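PDB 3LL7: putative methyltransferase from Porphyromonas gingivalis, which probably transfers methyl groups from S-adenosylmethionine to a substrate that has not been identified. Local coordinates for residues A[55-60]-A[73-78]; A[341-346]-A[403-408]; A[158-163]-A[196-201]; A[110-115]-A[141-146]. All blocks are in the same frame, centred on the assembly; numbering follows the deposited sequence. Where two conformers were deposited one is given.

Interaction 1: residues A[55-60]-A[73-78]; sequences RNKLPQ and LSLEQS
With CG of Lys-57 turned trans to the main-chain nitrogen (chi1 -173°) and the chain fully extended beyond it, the ammonium reaches straight across to Leu-75 and Ser-78. This is a lysine bound at the C-terminal end of a helix: Lys-57, the last residue of helix 38-57, donates to carbonyls where helix 72-77 runs out. Lys-57 NZ meets Leu-75 O at 3.1 Å, lying in the carbonyl plane with a C=O...N angle of 153°. The second bond, Lys-57 NZ to Ser-78 O, is shorter at 2.6 Å but more bent, the angle being 128° and the donor tilted from that carbonyl's plane. Ser-78 also offers its hydroxyl, a weak bond of 3.3 Å between Lys-57 NZ and Ser-78 OG. The positive charge thus sits where a helix gathers partial negative charge, which would be expected to favour the protonated lysine. Leu-58, the first residue to leave the helix, turns its side chain the same way, and together with Leu-75 and Ser-78 it touches Leu-104. That residue belongs to the glycine-rich loop after strand 96-99, which in class I methyltransferases usually binds the cofactor. The side chain of Ser-78 is about 3 Å from a bound formic acid. Beside the polar bonds runs a small apolar seam, in which one branch of each leucine meets the other: Leu-58 CD1 lies 4.2 Å from Leu-75 CD1.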
loop_
_atom_site.group_PDB
_atom_site.type_symbol
_atom_site.label_atom_id
_atom_site.label_comp_id
_atom_site.label_asym_id
_atom_site.label_seq_id
_atom_site.Cartn_x
_atom_site.Cartn_y
_atom_site.Cartn_z
ATOM N N ARG A 55 -18.181 1.246 3.942
ATOM C CA ARG A 55 -18.554 0.539 2.710
ATOM C C ARG A 55 -17.572 0.797 1.563
ATOM O O ARG A 55 -17.237 -0.124 0.809
ATOM C CB ARG A 55 -19.991 0.867 2.276
ATOM C CG ARG A 55 -20.510 -0.063 1.169
ATOM C CD ARG A 55 -22.018 0.034 0.987
ATOM N NE ARG A 55 -22.747 -0.557 2.111
ATOM C CZ ARG A 55 -23.462 0.132 2.998
ATOM N NH1 ARG A 55 -23.559 1.457 2.909
ATOM N NH2 ARG A 55 -24.083 -0.505 3.980
ATOM N N ASN A 56 -17.136 2.049 1.434
ATOM C CA ASN A 56 -16.167 2.437 0.416
ATOM C C ASN A 56 -14.852 1.683 0.597
ATOM O O ASN A 56 -14.342 1.079 -0.348
ATOM C CB ASN A 56 -15.925 3.954 0.434
ATOM C CG ASN A 56 -17.195 4.755 0.183
ATOM O OD1 ASN A 56 -18.006 4.415 -0.681
ATOM N ND2 ASN A 56 -17.367 5.833 0.941
ATOM N N LYS A 57 -14.326 1.698 1.823
ATOM C CA LYS A 57 -12.988 1.139 2.110
ATOM C C LYS A 57 -12.966 -0.387 2.223
ATOM O O LYS A 57 -12.112 -1.060 1.637
ATOM C CB LYS A 57 -12.389 1.771 3.380
ATOM C CG LYS A 57 -10.943 1.369 3.638
ATOM C CD LYS A 57 -10.278 2.240 4.703
ATOM C CE LYS A 57 -8.850 1.769 4.945
ATOM N NZ LYS A 57 -8.063 2.636 5.895
ATOM N N LEU A 58 -13.898 -0.925 2.998
ATOM C CA LEU A 58 -13.984 -2.354 3.250
ATOM C C LEU A 58 -15.408 -2.792 2.933
ATOM O O LEU A 58 -16.211 -2.964 3.854
ATOM C CB LEU A 58 -13.672 -2.627 4.730
ATOM C CG LEU A 58 -12.286 -2.165 5.201
ATOM C CD1 LEU A 58 -12.155 -2.175 6.723
ATOM C CD2 LEU A 58 -11.256 -3.050 4.558
ATOM N N PRO A 59 -15.742 -2.939 1.628
ATOM C CA PRO A 59 -17.134 -3.300 1.297
ATOM C C PRO A 59 -17.564 -4.673 1.826
ATOM O O PRO A 59 -18.737 -4.847 2.160
ATOM C CB PRO A 59 -17.180 -3.244 -0.244
ATOM C CG PRO A 59 -15.746 -3.236 -0.688
ATOM C CD PRO A 59 -14.935 -2.649 0.424
ATOM N N GLN A 60 -16.635 -5.624 1.940
ATOM C CA GLN A 60 -16.979 -6.926 2.534
ATOM C C GLN A 60 -17.363 -6.836 4.026
ATOM O O GLN A 60 -18.253 -7.564 4.486
ATOM C CB GLN A 60 -15.881 -7.948 2.307
ATOM C CG GLN A 60 -15.813 -8.412 0.864
ATOM C CD GLN A 60 -15.225 -9.804 0.731
ATOM O OE1 GLN A 60 -14.372 -10.210 1.529
ATOM N NE2 GLN A 60 -15.679 -10.546 -0.275
ATOM N N LEU A 73 -11.256 7.045 13.833
ATOM C CA LEU A 73 -9.798 6.985 13.860
ATOM C C LEU A 73 -9.271 5.616 13.421
ATOM O O LEU A 73 -8.470 5.537 12.480
ATOM C CB LEU A 73 -9.237 7.399 15.228
ATOM C CG LEU A 73 -7.725 7.664 15.320
ATOM C CD1 LEU A 73 -7.207 8.529 14.158
ATOM C CD2 LEU A 73 -7.391 8.299 16.674
ATOM N N SER A 74 -9.730 4.547 14.076
ATOM C CA SER A 74 -9.290 3.188 13.730
ATOM C C SER A 74 -9.629 2.788 12.292
ATOM O O SER A 74 -8.872 2.056 11.655
ATOM C CB SER A 74 -9.847 2.155 14.717
ATOM O OG SER A 74 -9.051 2.095 15.891
ATOM N N LEU A 75 -10.760 3.271 11.783
ATOM C CA LEU A 75 -11.149 2.977 10.405
ATOM C C LEU A 75 -10.210 3.635 9.367
ATOM O O LEU A 75 -9.773 2.983 8.421
ATOM C CB LEU A 75 -12.612 3.355 10.153
ATOM C CG LEU A 75 -13.155 3.143 8.732
ATOM C CD1 LEU A 75 -12.905 1.705 8.219
ATOM C CD2 LEU A 75 -14.630 3.513 8.658
ATOM N N GLU A 76 -9.882 4.908 9.558
ATOM C CA GLU A 76 -9.029 5.590 8.571
ATOM C C GLU A 76 -7.566 5.154 8.610
ATOM O O GLU A 76 -6.847 5.335 7.642
ATOM C CB GLU A 76 -9.170 7.116 8.655
ATOM C CG GLU A 76 -10.560 7.655 8.253
ATOM C CD GLU A 76 -10.896 7.494 6.750
ATOM O OE1 GLU A 76 -10.020 7.775 5.889
ATOM O OE2 GLU A 76 -12.051 7.110 6.440
ATOM N N GLN A 77 -7.134 4.525 9.699
ATOM C CA GLN A 77 -5.741 4.055 9.818
ATOM C C GLN A 77 -5.487 2.655 9.245
ATOM O O GLN A 77 -4.333 2.255 9.042
ATOM C CB GLN A 77 -5.294 4.073 11.290
ATOM C CG GLN A 77 -5.207 5.471 11.929
ATOM C CD GLN A 77 -4.871 5.416 13.418
ATOM O OE1 GLN A 77 -4.816 4.341 14.029
ATOM N NE2 GLN A 77 -4.643 6.582 14.008
ATOM N N SER A 78 -6.555 1.899 9.002
ATOM C CA SER A 78 -6.401 0.485 8.676
ATOM C C SER A 78 -5.864 0.245 7.263
ATOM O O SER A 78 -5.970 1.114 6.396
ATOM C CB SER A 78 -7.728 -0.250 8.840
ATOM O OG SER A 78 -8.538 -0.074 7.694
#

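Interaction 2: residues A[341-346]-A[403-408]; sequences VLEEII and LLLLRK
Val-341 to Ile-346 and Leu-403 to Lys-408 run antiparallel, 169° between their directions, and a classic beta bulge at Glu-343 and Glu-344 shifts the pairing by one residue opposite Leu-405. Leu-405 O takes both bulge amides, Glu-343 N at 2.8 Å and Glu-344 N at 3.3 Å. On one face the side chains form an apolar cluster. Leu-342 CD1 touches the CD2 methyls of both Leu-404 and Leu-406, 3.9 Å from each, while Ile-345 lies alongside Leu-404 and brings CD1 to within 3.6 Å of Leu-404 CD2. Ile-290 adds to this layer. Across the other face Arg-407 lies beside Val-341, whose CG1 sits over one face of the guanidinium, off toward its rim. The bulge turns Glu-343 toward the partner strand; with chi1 at -61° and an extended chain, it crosses Arg-407 at about a right angle. NH2 of Arg-407 donates to Glu-343 OE2 at 2.9 Å, nearly in the guanidinium plane and on the anti side of the carboxylate, the two planes being 53° apart. Both segments lie in the THUMP-like range, on neighbouring strands of a seven-stranded sheet shared with the ferredoxin-like region. Because OE1 of Glu-343 also pairs with Lys-389 on the next strand, its carboxylate has two positively charged partners and ties three strands together, a setting that would probably favour its ionised form.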
loop_
_atom_site.group_PDB
_atom_site.type_symbol
_atom_site.label_atom_id
_atom_site.label_comp_id
_atom_site.label_asym_id
_atom_site.label_seq_id
_atom_site.Cartn_x
_atom_site.Cartn_y
_atom_site.Cartn_z
ATOM N N VAL A 341 1.897 4.567 -27.803
ATOM C CA VAL A 341 2.457 4.775 -29.125
ATOM C C VAL A 341 2.723 6.237 -29.294
ATOM O O VAL A 341 1.859 7.085 -29.023
ATOM C CB VAL A 341 1.503 4.361 -30.226
ATOM C CG1 VAL A 341 2.179 4.604 -31.600
ATOM C CG2 VAL A 341 1.114 2.885 -30.045
ATOM N N LEU A 342 3.928 6.539 -29.740
ATOM C CA LEU A 342 4.338 7.938 -29.972
ATOM C C LEU A 342 3.627 8.486 -31.229
ATOM O O LEU A 342 3.719 7.881 -32.296
ATOM C CB LEU A 342 5.847 8.018 -30.195
ATOM C CG LEU A 342 6.140 9.525 -30.359
ATOM C CD1 LEU A 342 6.462 10.320 -29.064
ATOM C CD2 LEU A 342 7.000 9.890 -31.532
ATOM N N GLU A 343 2.939 9.617 -31.095
ATOM C CA GLU A 343 2.283 10.271 -32.278
ATOM C C GLU A 343 3.057 11.489 -32.764
ATOM O O GLU A 343 3.252 11.652 -33.974
ATOM C CB GLU A 343 0.836 10.670 -31.975
ATOM C CG GLU A 343 -0.027 9.478 -31.616
ATOM C CD GLU A 343 -1.523 9.745 -31.663
ATOM O OE1 GLU A 343 -1.974 10.914 -31.510
ATOM O OE2 GLU A 343 -2.259 8.747 -31.840
ATOM N N GLU A 344 3.448 12.350 -31.829
ATOM C CA GLU A 344 4.278 13.543 -32.130
ATOM C C GLU A 344 5.292 13.805 -31.029
ATOM O O GLU A 344 5.037 13.538 -29.837
ATOM C CB GLU A 344 3.432 14.820 -32.292
ATOM C CG GLU A 344 2.302 14.777 -33.331
ATOM C CD GLU A 344 2.791 14.650 -34.784
ATOM O OE1 GLU A 344 3.933 15.066 -35.116
ATOM O OE2 GLU A 344 2.021 14.116 -35.607
ATOM N N ILE A 345 6.423 14.391 -31.422
ATOM C CA ILE A 345 7.399 14.908 -30.466
ATOM C C ILE A 345 7.651 16.373 -30.808
ATOM O O ILE A 345 7.942 16.734 -31.978
ATOM C CB ILE A 345 8.721 14.066 -30.375
ATOM C CG1 ILE A 345 9.742 14.747 -29.436
ATOM C CG2 ILE A 345 9.310 13.819 -31.770
ATOM C CD1 ILE A 345 10.897 13.796 -28.919
ATOM N N ILE A 346 7.480 17.214 -29.796
ATOM C CA ILE A 346 7.529 18.675 -29.953
ATOM C C ILE A 346 8.629 19.283 -29.074
ATOM O O ILE A 346 8.572 19.143 -27.855
ATOM C CB ILE A 346 6.165 19.275 -29.561
ATOM C CG1 ILE A 346 5.052 18.629 -30.411
ATOM C CG2 ILE A 346 6.166 20.828 -29.722
ATOM C CD1 ILE A 346 3.654 18.962 -29.878
ATOM N N LEU A 403 7.788 17.845 -25.512
ATOM C CA LEU A 403 6.443 17.335 -25.235
ATOM C C LEU A 403 6.180 16.183 -26.176
ATOM O O LEU A 403 6.461 16.266 -27.401
ATOM C CB LEU A 403 5.365 18.442 -25.470
ATOM C CG LEU A 403 5.416 19.545 -24.383
ATOM C CD1 LEU A 403 4.621 20.783 -24.813
ATOM C CD2 LEU A 403 4.810 19.004 -23.117
ATOM N N LEU A 404 5.672 15.092 -25.610
ATOM C CA LEU A 404 5.258 13.944 -26.443
ATOM C C LEU A 404 3.754 13.863 -26.466
ATOM O O LEU A 404 3.099 13.927 -25.414
ATOM C CB LEU A 404 5.817 12.624 -25.878
ATOM C CG LEU A 404 7.299 12.584 -25.436
ATOM C CD1 LEU A 404 7.610 11.169 -24.867
ATOM C CD2 LEU A 404 8.198 12.900 -26.655
ATOM N N LEU A 405 3.217 13.699 -27.674
ATOM C CA LEU A 405 1.798 13.362 -27.866
ATOM C C LEU A 405 1.711 11.853 -28.036
ATOM O O LEU A 405 2.336 11.294 -28.931
ATOM C CB LEU A 405 1.211 14.086 -29.095
ATOM C CG LEU A 405 -0.297 13.787 -29.266
ATOM C CD1 LEU A 405 -1.048 14.406 -28.052
ATOM C CD2 LEU A 405 -0.813 14.394 -30.578
ATOM N N LEU A 406 0.974 11.215 -27.115
ATOM C CA LEU A 406 0.942 9.749 -26.966
ATOM C C LEU A 406 -0.491 9.250 -27.045
ATOM O O LEU A 406 -1.396 9.935 -26.591
ATOM C CB LEU A 406 1.510 9.366 -25.574
ATOM C CG LEU A 406 2.926 9.892 -25.262
ATOM C CD1 LEU A 406 3.304 9.528 -23.833
ATOM C CD2 LEU A 406 3.914 9.313 -26.275
ATOM N N ARG A 407 -0.703 8.062 -27.603
ATOM C CA ARG A 407 -1.955 7.332 -27.404
ATOM C C ARG A 407 -1.652 5.996 -26.712
ATOM O O ARG A 407 -0.550 5.505 -26.813
ATOM C CB ARG A 407 -2.708 7.120 -28.727
ATOM C CG ARG A 407 -2.093 6.143 -29.675
ATOM C CD ARG A 407 -3.090 5.795 -30.803
ATOM N NE ARG A 407 -2.516 4.749 -31.634
ATOM C CZ ARG A 407 -1.671 4.966 -32.639
ATOM N NH1 ARG A 407 -1.183 3.936 -33.339
ATOM N NH2 ARG A 407 -1.310 6.212 -32.951
ATOM N N LYS A 408 -2.621 5.413 -26.008
ATOM C CA LYS A 408 -2.434 4.080 -25.400
ATOM C C LYS A 408 -2.069 3.014 -26.427
ATOM O O LYS A 408 -2.574 3.026 -27.539
ATOM C CB LYS A 408 -3.696 3.614 -24.686
ATOM C CG LYS A 408 -4.166 4.569 -23.611
ATOM C CD LYS A 408 -5.643 4.267 -23.346
ATOM C CE LYS A 408 -6.208 5.192 -22.277
ATOM N NZ LYS A 408 -7.671 4.930 -22.203
#

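Interaction 3: residues A[158-163]-A[196-201]; sequences LIKTFH and TELLPF
A mixed apolar and charged packing contact joins the C-terminal ends of helices 156-162 and 191-198 beside the methyltransferase domain's Rossmann-like sheet. Its centre is the aliphatic chain of Lys-160 laid over one face of the Phe-201 ring. Lys-160 CG stands 3.7 Å from the centroid of the Phe-201 ring, 13° off the normal, a CH-pi contact, and CD follows along the CE2 side. Extended beyond CG, the lysine passes the ring, and Lys-160 NZ forms a salt bridge of 3.3 Å with Glu-197 OE2, met on the anti side of the carboxylate, somewhat out of its plane. His-163, the first residue past its helix, with positive phi, receives Phe-201 CA over its imidazole face, 4.2 Å from the His-163 ring centroid. Phe-201 O lies over the same ring and also takes a CA-H...O contact from His-163 CA at 3.4 Å. Deeper in, Ile-159 CG2 meets Leu-198 CD2 at 4.1 Å, the side chains crossing at about a right angle. Ile-159 continues inward onto Leu-100 and onto Ile-121 of strand 117-122; the two helices belong to consecutive crossovers (144-149 to 166-173, 166-173 to 204-209) of the parallel part of the mixed sheet.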
loop_
_atom_site.group_PDB
_atom_site.type_symbol
_atom_site.label_atom_id
_atom_site.label_comp_id
_atom_site.label_asym_id
_atom_site.label_seq_id
_atom_site.Cartn_x
_atom_site.Cartn_y
_atom_site.Cartn_z
ATOM N N LEU A 158 4.562 -15.370 26.926
ATOM C CA LEU A 158 3.504 -16.075 26.179
ATOM C C LEU A 158 3.850 -16.199 24.688
ATOM O O LEU A 158 3.676 -17.262 24.076
ATOM C CB LEU A 158 2.154 -15.379 26.334
ATOM C CG LEU A 158 0.945 -15.944 25.576
ATOM C CD1 LEU A 158 0.264 -17.093 26.344
ATOM C CD2 LEU A 158 -0.044 -14.849 25.340
ATOM N N ILE A 159 4.330 -15.110 24.109
ATOM C CA ILE A 159 4.756 -15.149 22.690
ATOM C C ILE A 159 5.890 -16.180 22.455
ATOM O O ILE A 159 5.832 -16.975 21.515
ATOM C CB ILE A 159 5.179 -13.766 22.187
ATOM C CG1 ILE A 159 4.005 -12.783 22.237
ATOM C CG2 ILE A 159 5.716 -13.866 20.744
ATOM C CD1 ILE A 159 4.425 -11.325 22.170
ATOM N N LYS A 160 6.904 -16.165 23.317
ATOM C CA LYS A 160 8.046 -17.091 23.195
ATOM C C LYS A 160 7.645 -18.552 23.350
ATOM O O LYS A 160 8.128 -19.403 22.608
ATOM C CB LYS A 160 9.175 -16.730 24.165
ATOM C CG LYS A 160 9.758 -15.365 23.879
ATOM C CD LYS A 160 10.792 -14.962 24.908
ATOM C CE LYS A 160 11.187 -13.515 24.680
ATOM N NZ LYS A 160 12.299 -13.113 25.569
ATOM N N THR A 161 6.755 -18.822 24.303
ATOM C CA THR A 161 6.203 -20.160 24.502
ATOM C C THR A 161 5.390 -20.638 23.300
ATOM O O THR A 161 5.524 -21.794 22.873
ATOM C CB THR A 161 5.357 -20.222 25.796
ATOM O OG1 THR A 161 6.200 -19.869 26.900
ATOM C CG2 THR A 161 4.775 -21.622 26.015
ATOM N N PHE A 162 4.581 -19.732 22.740
ATOM C CA PHE A 162 3.787 -20.021 21.551
ATOM C C PHE A 162 4.675 -20.446 20.390
ATOM O O PHE A 162 4.315 -21.346 19.630
ATOM C CB PHE A 162 2.962 -18.786 21.155
ATOM C CG PHE A 162 1.912 -19.048 20.104
ATOM C CD1 PHE A 162 1.039 -20.130 20.212
ATOM C CD2 PHE A 162 1.770 -18.175 19.024
ATOM C CE1 PHE A 162 0.050 -20.354 19.246
ATOM C CE2 PHE A 162 0.780 -18.384 18.060
ATOM C CZ PHE A 162 -0.074 -19.477 18.161
ATOM N N HIS A 163 5.842 -19.808 20.288
ATOM C CA HIS A 163 6.813 -20.052 19.216
ATOM C C HIS A 163 6.153 -20.001 17.833
ATOM O O HIS A 163 6.126 -21.010 17.126
ATOM C CB HIS A 163 7.549 -21.386 19.427
ATOM C CG HIS A 163 8.876 -21.452 18.731
ATOM N ND1 HIS A 163 9.007 -21.336 17.362
ATOM C CD2 HIS A 163 10.131 -21.604 19.218
ATOM C CE1 HIS A 163 10.285 -21.420 17.035
ATOM N NE2 HIS A 163 10.988 -21.581 18.142
ATOM N N THR A 196 15.964 -8.557 17.642
ATOM C CA THR A 196 16.973 -9.202 18.490
ATOM C C THR A 196 16.308 -10.183 19.461
ATOM O O THR A 196 16.772 -11.311 19.645
ATOM C CB THR A 196 17.809 -8.179 19.302
ATOM O OG1 THR A 196 18.163 -7.069 18.469
ATOM C CG2 THR A 196 19.080 -8.825 19.834
ATOM N N GLU A 197 15.209 -9.749 20.065
ATOM C CA GLU A 197 14.560 -10.538 21.089
ATOM C C GLU A 197 13.670 -11.657 20.531
ATOM O O GLU A 197 13.582 -12.735 21.135
ATOM C CB GLU A 197 13.756 -9.637 22.024
ATOM C CG GLU A 197 13.348 -10.349 23.301
ATOM C CD GLU A 197 12.922 -9.416 24.412
ATOM O OE1 GLU A 197 12.655 -8.221 24.147
ATOM O OE2 GLU A 197 12.833 -9.897 25.556
ATOM N N LEU A 198 13.008 -11.402 19.402
ATOM C CA LEU A 198 11.982 -12.322 18.903
ATOM C C LEU A 198 12.348 -13.221 17.716
ATOM O O LEU A 198 11.745 -14.279 17.545
ATOM C CB LEU A 198 10.654 -11.581 18.660
ATOM C CG LEU A 198 9.963 -11.152 19.964
ATOM C CD1 LEU A 198 8.742 -10.250 19.713
ATOM C CD2 LEU A 198 9.570 -12.370 20.804
ATOM N N LEU A 199 13.338 -12.837 16.915
ATOM C CA LEU A 199 13.779 -13.716 15.816
ATOM C C LEU A 199 14.101 -15.161 16.241
ATOM O O LEU A 199 13.788 -16.094 15.487
ATOM C CB LEU A 199 14.940 -13.109 15.022
ATOM C CG LEU A 199 14.535 -12.021 14.032
ATOM C CD1 LEU A 199 15.767 -11.387 13.391
ATOM C CD2 LEU A 199 13.596 -12.609 12.979
ATOM N N PRO A 200 14.697 -15.354 17.452
ATOM C CA PRO A 200 14.923 -16.715 17.928
ATOM C C PRO A 200 13.665 -17.535 18.246
ATOM O O PRO A 200 13.786 -18.734 18.526
ATOM C CB PRO A 200 15.727 -16.500 19.219
ATOM C CG PRO A 200 16.377 -15.176 19.033
ATOM C CD PRO A 200 15.359 -14.369 18.338
ATOM N N PHE A 201 12.487 -16.910 18.227
ATOM C CA PHE A 201 11.250 -17.583 18.641
ATOM C C PHE A 201 10.165 -17.594 17.583
ATOM O O PHE A 201 8.993 -17.832 17.890
ATOM C CB PHE A 201 10.707 -16.954 19.925
ATOM C CG PHE A 201 11.589 -17.175 21.103
ATOM C CD1 PHE A 201 11.533 -18.378 21.810
ATOM C CD2 PHE A 201 12.489 -16.193 21.512
ATOM C CE1 PHE A 201 12.354 -18.603 22.905
ATOM C CE2 PHE A 201 13.323 -16.413 22.630
ATOM C CZ PHE A 201 13.249 -17.619 23.317
#

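Interaction 4: residues A[110-115]-A[141-146]; sequences ALMSKA and EGKDVN
Lys-143 and Met-112, a selenomethionine in the crystal, slide past each other in opposite directions, so that each side chain ends on the other's segment. The lysine bends once, at chi2 (-67°), and is extended from there on, which brings NZ among the carbonyls of the last turn of helix 106-112 and the residues just after it. Lys-143 NZ donates to Met-112 O and to Ala-115 O, each at 2.9 Å. It approaches Met-112 O only moderately tilted from the carbonyl plane, but sits well above the plane of Ala-115 O, 41° out of it. A water accepts from Lys-143 NZ and donates to Ser-113 O at 2.6 Å, so three polar partners grip the ammonium, and the charge probably gains from the partial negative charge at this helix end. Met-112 is coiled tightly, all three torsions close to -60°, and this curls CE back toward the strand. Met-112 CE touches Val-145 CG1 at 3.7 Å, the two side chains meeting at a slant, and lies 4.1 Å from Lys-143 CB. Ser-113 turns its own hydroxyl back, OG bonding to Ala-110 O at 2.6 Å. Met-112 and Val-145 both rest on Leu-139, and Met-112 also packs on Val-97 of strand 96-99. The contact therefore links the helix between strands 96-99 and 117-122 to the start of strand 144-149, which pairs in parallel with strand 117-122.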
loop_
_atom_site.group_PDB
_atom_site.type_symbol
_atom_site.label_atom_id
_atom_site.label_comp_id
_atom_site.label_asym_id
_atom_site.label_seq_id
_atom_site.Cartn_x
_atom_site.Cartn_y
_atom_site.Cartn_z
ATOM N N ALA A 110 -6.269 -11.313 7.396
ATOM C CA ALA A 110 -5.604 -11.773 6.162
ATOM C C ALA A 110 -4.587 -12.857 6.483
ATOM O O ALA A 110 -4.464 -13.811 5.733
ATOM C CB ALA A 110 -4.944 -10.624 5.408
ATOM N N LEU A 111 -3.864 -12.704 7.591
ATOM C CA LEU A 111 -2.933 -13.749 8.054
ATOM C C LEU A 111 -3.656 -15.038 8.416
ATOM O O LEU A 111 -3.188 -16.136 8.103
ATOM C CB LEU A 111 -2.111 -13.287 9.254
ATOM C CG LEU A 111 -1.299 -11.990 9.160
ATOM C CD1 LEU A 111 -0.624 -11.772 10.507
ATOM C CD2 LEU A 111 -0.288 -12.020 8.025
HETATM N N MSE A 112 -4.804 -14.893 9.068
HETATM C CA MSE A 112 -5.616 -16.027 9.490
HETATM C C MSE A 112 -6.412 -16.699 8.364
HETATM O O MSE A 112 -7.016 -17.750 8.588
HETATM C CB MSE A 112 -6.560 -15.569 10.601
HETATM C CG MSE A 112 -5.855 -15.161 11.893
HETATM SE SE MSE A 112 -4.811 -16.560 12.719
HETATM C CE MSE A 112 -6.174 -17.901 12.916
ATOM N N SER A 113 -6.408 -16.117 7.162
ATOM C CA SER A 113 -6.941 -16.813 5.973
ATOM C C SER A 113 -6.083 -18.028 5.672
ATOM O O SER A 113 -6.517 -18.935 4.971
ATOM C CB SER A 113 -7.023 -15.906 4.737
ATOM O OG SER A 113 -5.730 -15.574 4.233
ATOM N N LYS A 114 -4.860 -18.036 6.203
ATOM C CA LYS A 114 -3.918 -19.138 5.962
ATOM C C LYS A 114 -3.557 -19.891 7.246
ATOM O O LYS A 114 -3.576 -21.121 7.289
ATOM C CB LYS A 114 -2.641 -18.605 5.299
ATOM C CG LYS A 114 -2.844 -17.931 3.921
ATOM C CD LYS A 114 -3.115 -18.967 2.775
ATOM C CE LYS A 114 -1.844 -19.644 2.273
ATOM N NZ LYS A 114 -0.770 -18.714 1.729
ATOM N N ALA A 115 -3.204 -19.134 8.287
ATOM C CA ALA A 115 -2.775 -19.688 9.566
ATOM C C ALA A 115 -3.946 -20.346 10.288
ATOM O O ALA A 115 -5.093 -19.952 10.091
ATOM C CB ALA A 115 -2.186 -18.578 10.427
ATOM N N GLU A 141 -14.293 -21.172 9.304
ATOM C CA GLU A 141 -14.459 -22.222 10.304
ATOM C C GLU A 141 -13.118 -22.880 10.654
ATOM O O GLU A 141 -12.210 -22.955 9.816
ATOM C CB GLU A 141 -15.480 -23.275 9.845
ATOM C CG GLU A 141 -16.179 -24.002 11.008
ATOM C CD GLU A 141 -17.056 -25.171 10.569
ATOM O OE1 GLU A 141 -16.664 -25.920 9.645
ATOM O OE2 GLU A 141 -18.140 -25.355 11.169
ATOM N N GLY A 142 -12.999 -23.312 11.910
ATOM C CA GLY A 142 -11.852 -24.090 12.377
ATOM C C GLY A 142 -10.605 -23.284 12.690
ATOM O O GLY A 142 -9.485 -23.786 12.523
ATOM N N LYS A 143 -10.788 -22.038 13.122
ATOM C CA LYS A 143 -9.664 -21.157 13.457
ATOM C C LYS A 143 -9.621 -20.903 14.962
ATOM O O LYS A 143 -10.663 -20.771 15.603
ATOM C CB LYS A 143 -9.770 -19.807 12.729
ATOM C CG LYS A 143 -9.873 -19.858 11.215
ATOM C CD LYS A 143 -8.605 -20.376 10.573
ATOM C CE LYS A 143 -8.730 -20.378 9.067
ATOM N NZ LYS A 143 -7.402 -20.665 8.459
ATOM N N ASP A 144 -8.407 -20.792 15.492
ATOM C CA ASP A 144 -8.129 -20.666 16.919
ATOM C C ASP A 144 -7.422 -19.330 17.201
ATOM O O ASP A 144 -6.273 -19.155 16.811
ATOM C CB ASP A 144 -7.179 -21.806 17.278
ATOM C CG ASP A 144 -7.179 -22.147 18.740
ATOM O OD1 ASP A 144 -7.317 -21.238 19.590
ATOM O OD2 ASP A 144 -7.030 -23.351 19.032
ATOM N N VAL A 145 -8.089 -18.384 17.864
ATOM C CA VAL A 145 -7.448 -17.084 18.152
ATOM C C VAL A 145 -7.476 -16.645 19.626
ATOM O O VAL A 145 -8.337 -17.044 20.386
ATOM C CB VAL A 145 -7.985 -15.924 17.256
ATOM C CG1 VAL A 145 -7.694 -16.200 15.785
ATOM C CG2 VAL A 145 -9.472 -15.681 17.487
ATOM N N ASN A 146 -6.506 -15.827 20.012
ATOM C CA ASN A 146 -6.443 -15.249 21.346
ATOM C C ASN A 146 -6.307 -13.745 21.120
ATOM O O ASN A 146 -5.378 -13.287 20.443
ATOM C CB ASN A 146 -5.240 -15.823 22.100
ATOM C CG ASN A 146 -5.213 -15.442 23.581
ATOM O OD1 ASN A 146 -6.082 -14.739 24.076
ATOM N ND2 ASN A 146 -4.185 -15.923 24.291
HETATM O O HOH W 1 -7.066 -21.381 5.699
#

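How the interactions relate
Interactions 3 and 4 lie in the Rossmann-like part, and interaction 1 joins the N-terminal helices to it, whereas interaction 2 lies in the THUMP-like domain, its centre about 57 Å from that of interaction 3. None is wholly buried; each mixes buried leucines or methionine with charged groups that are at least partly exposed. Interactions 1 and 4 share one chemistry, a lysine ammonium taken up by carbonyls at a helix end, with a serine in the first and a water in the second as additional partners. Interaction 3 uses its lysine for ring packing and a salt bridge, and interaction 2 is dominated by backbone pairing. Strand 144-149 of interaction 4 leads to helix 156-162 of interaction 3.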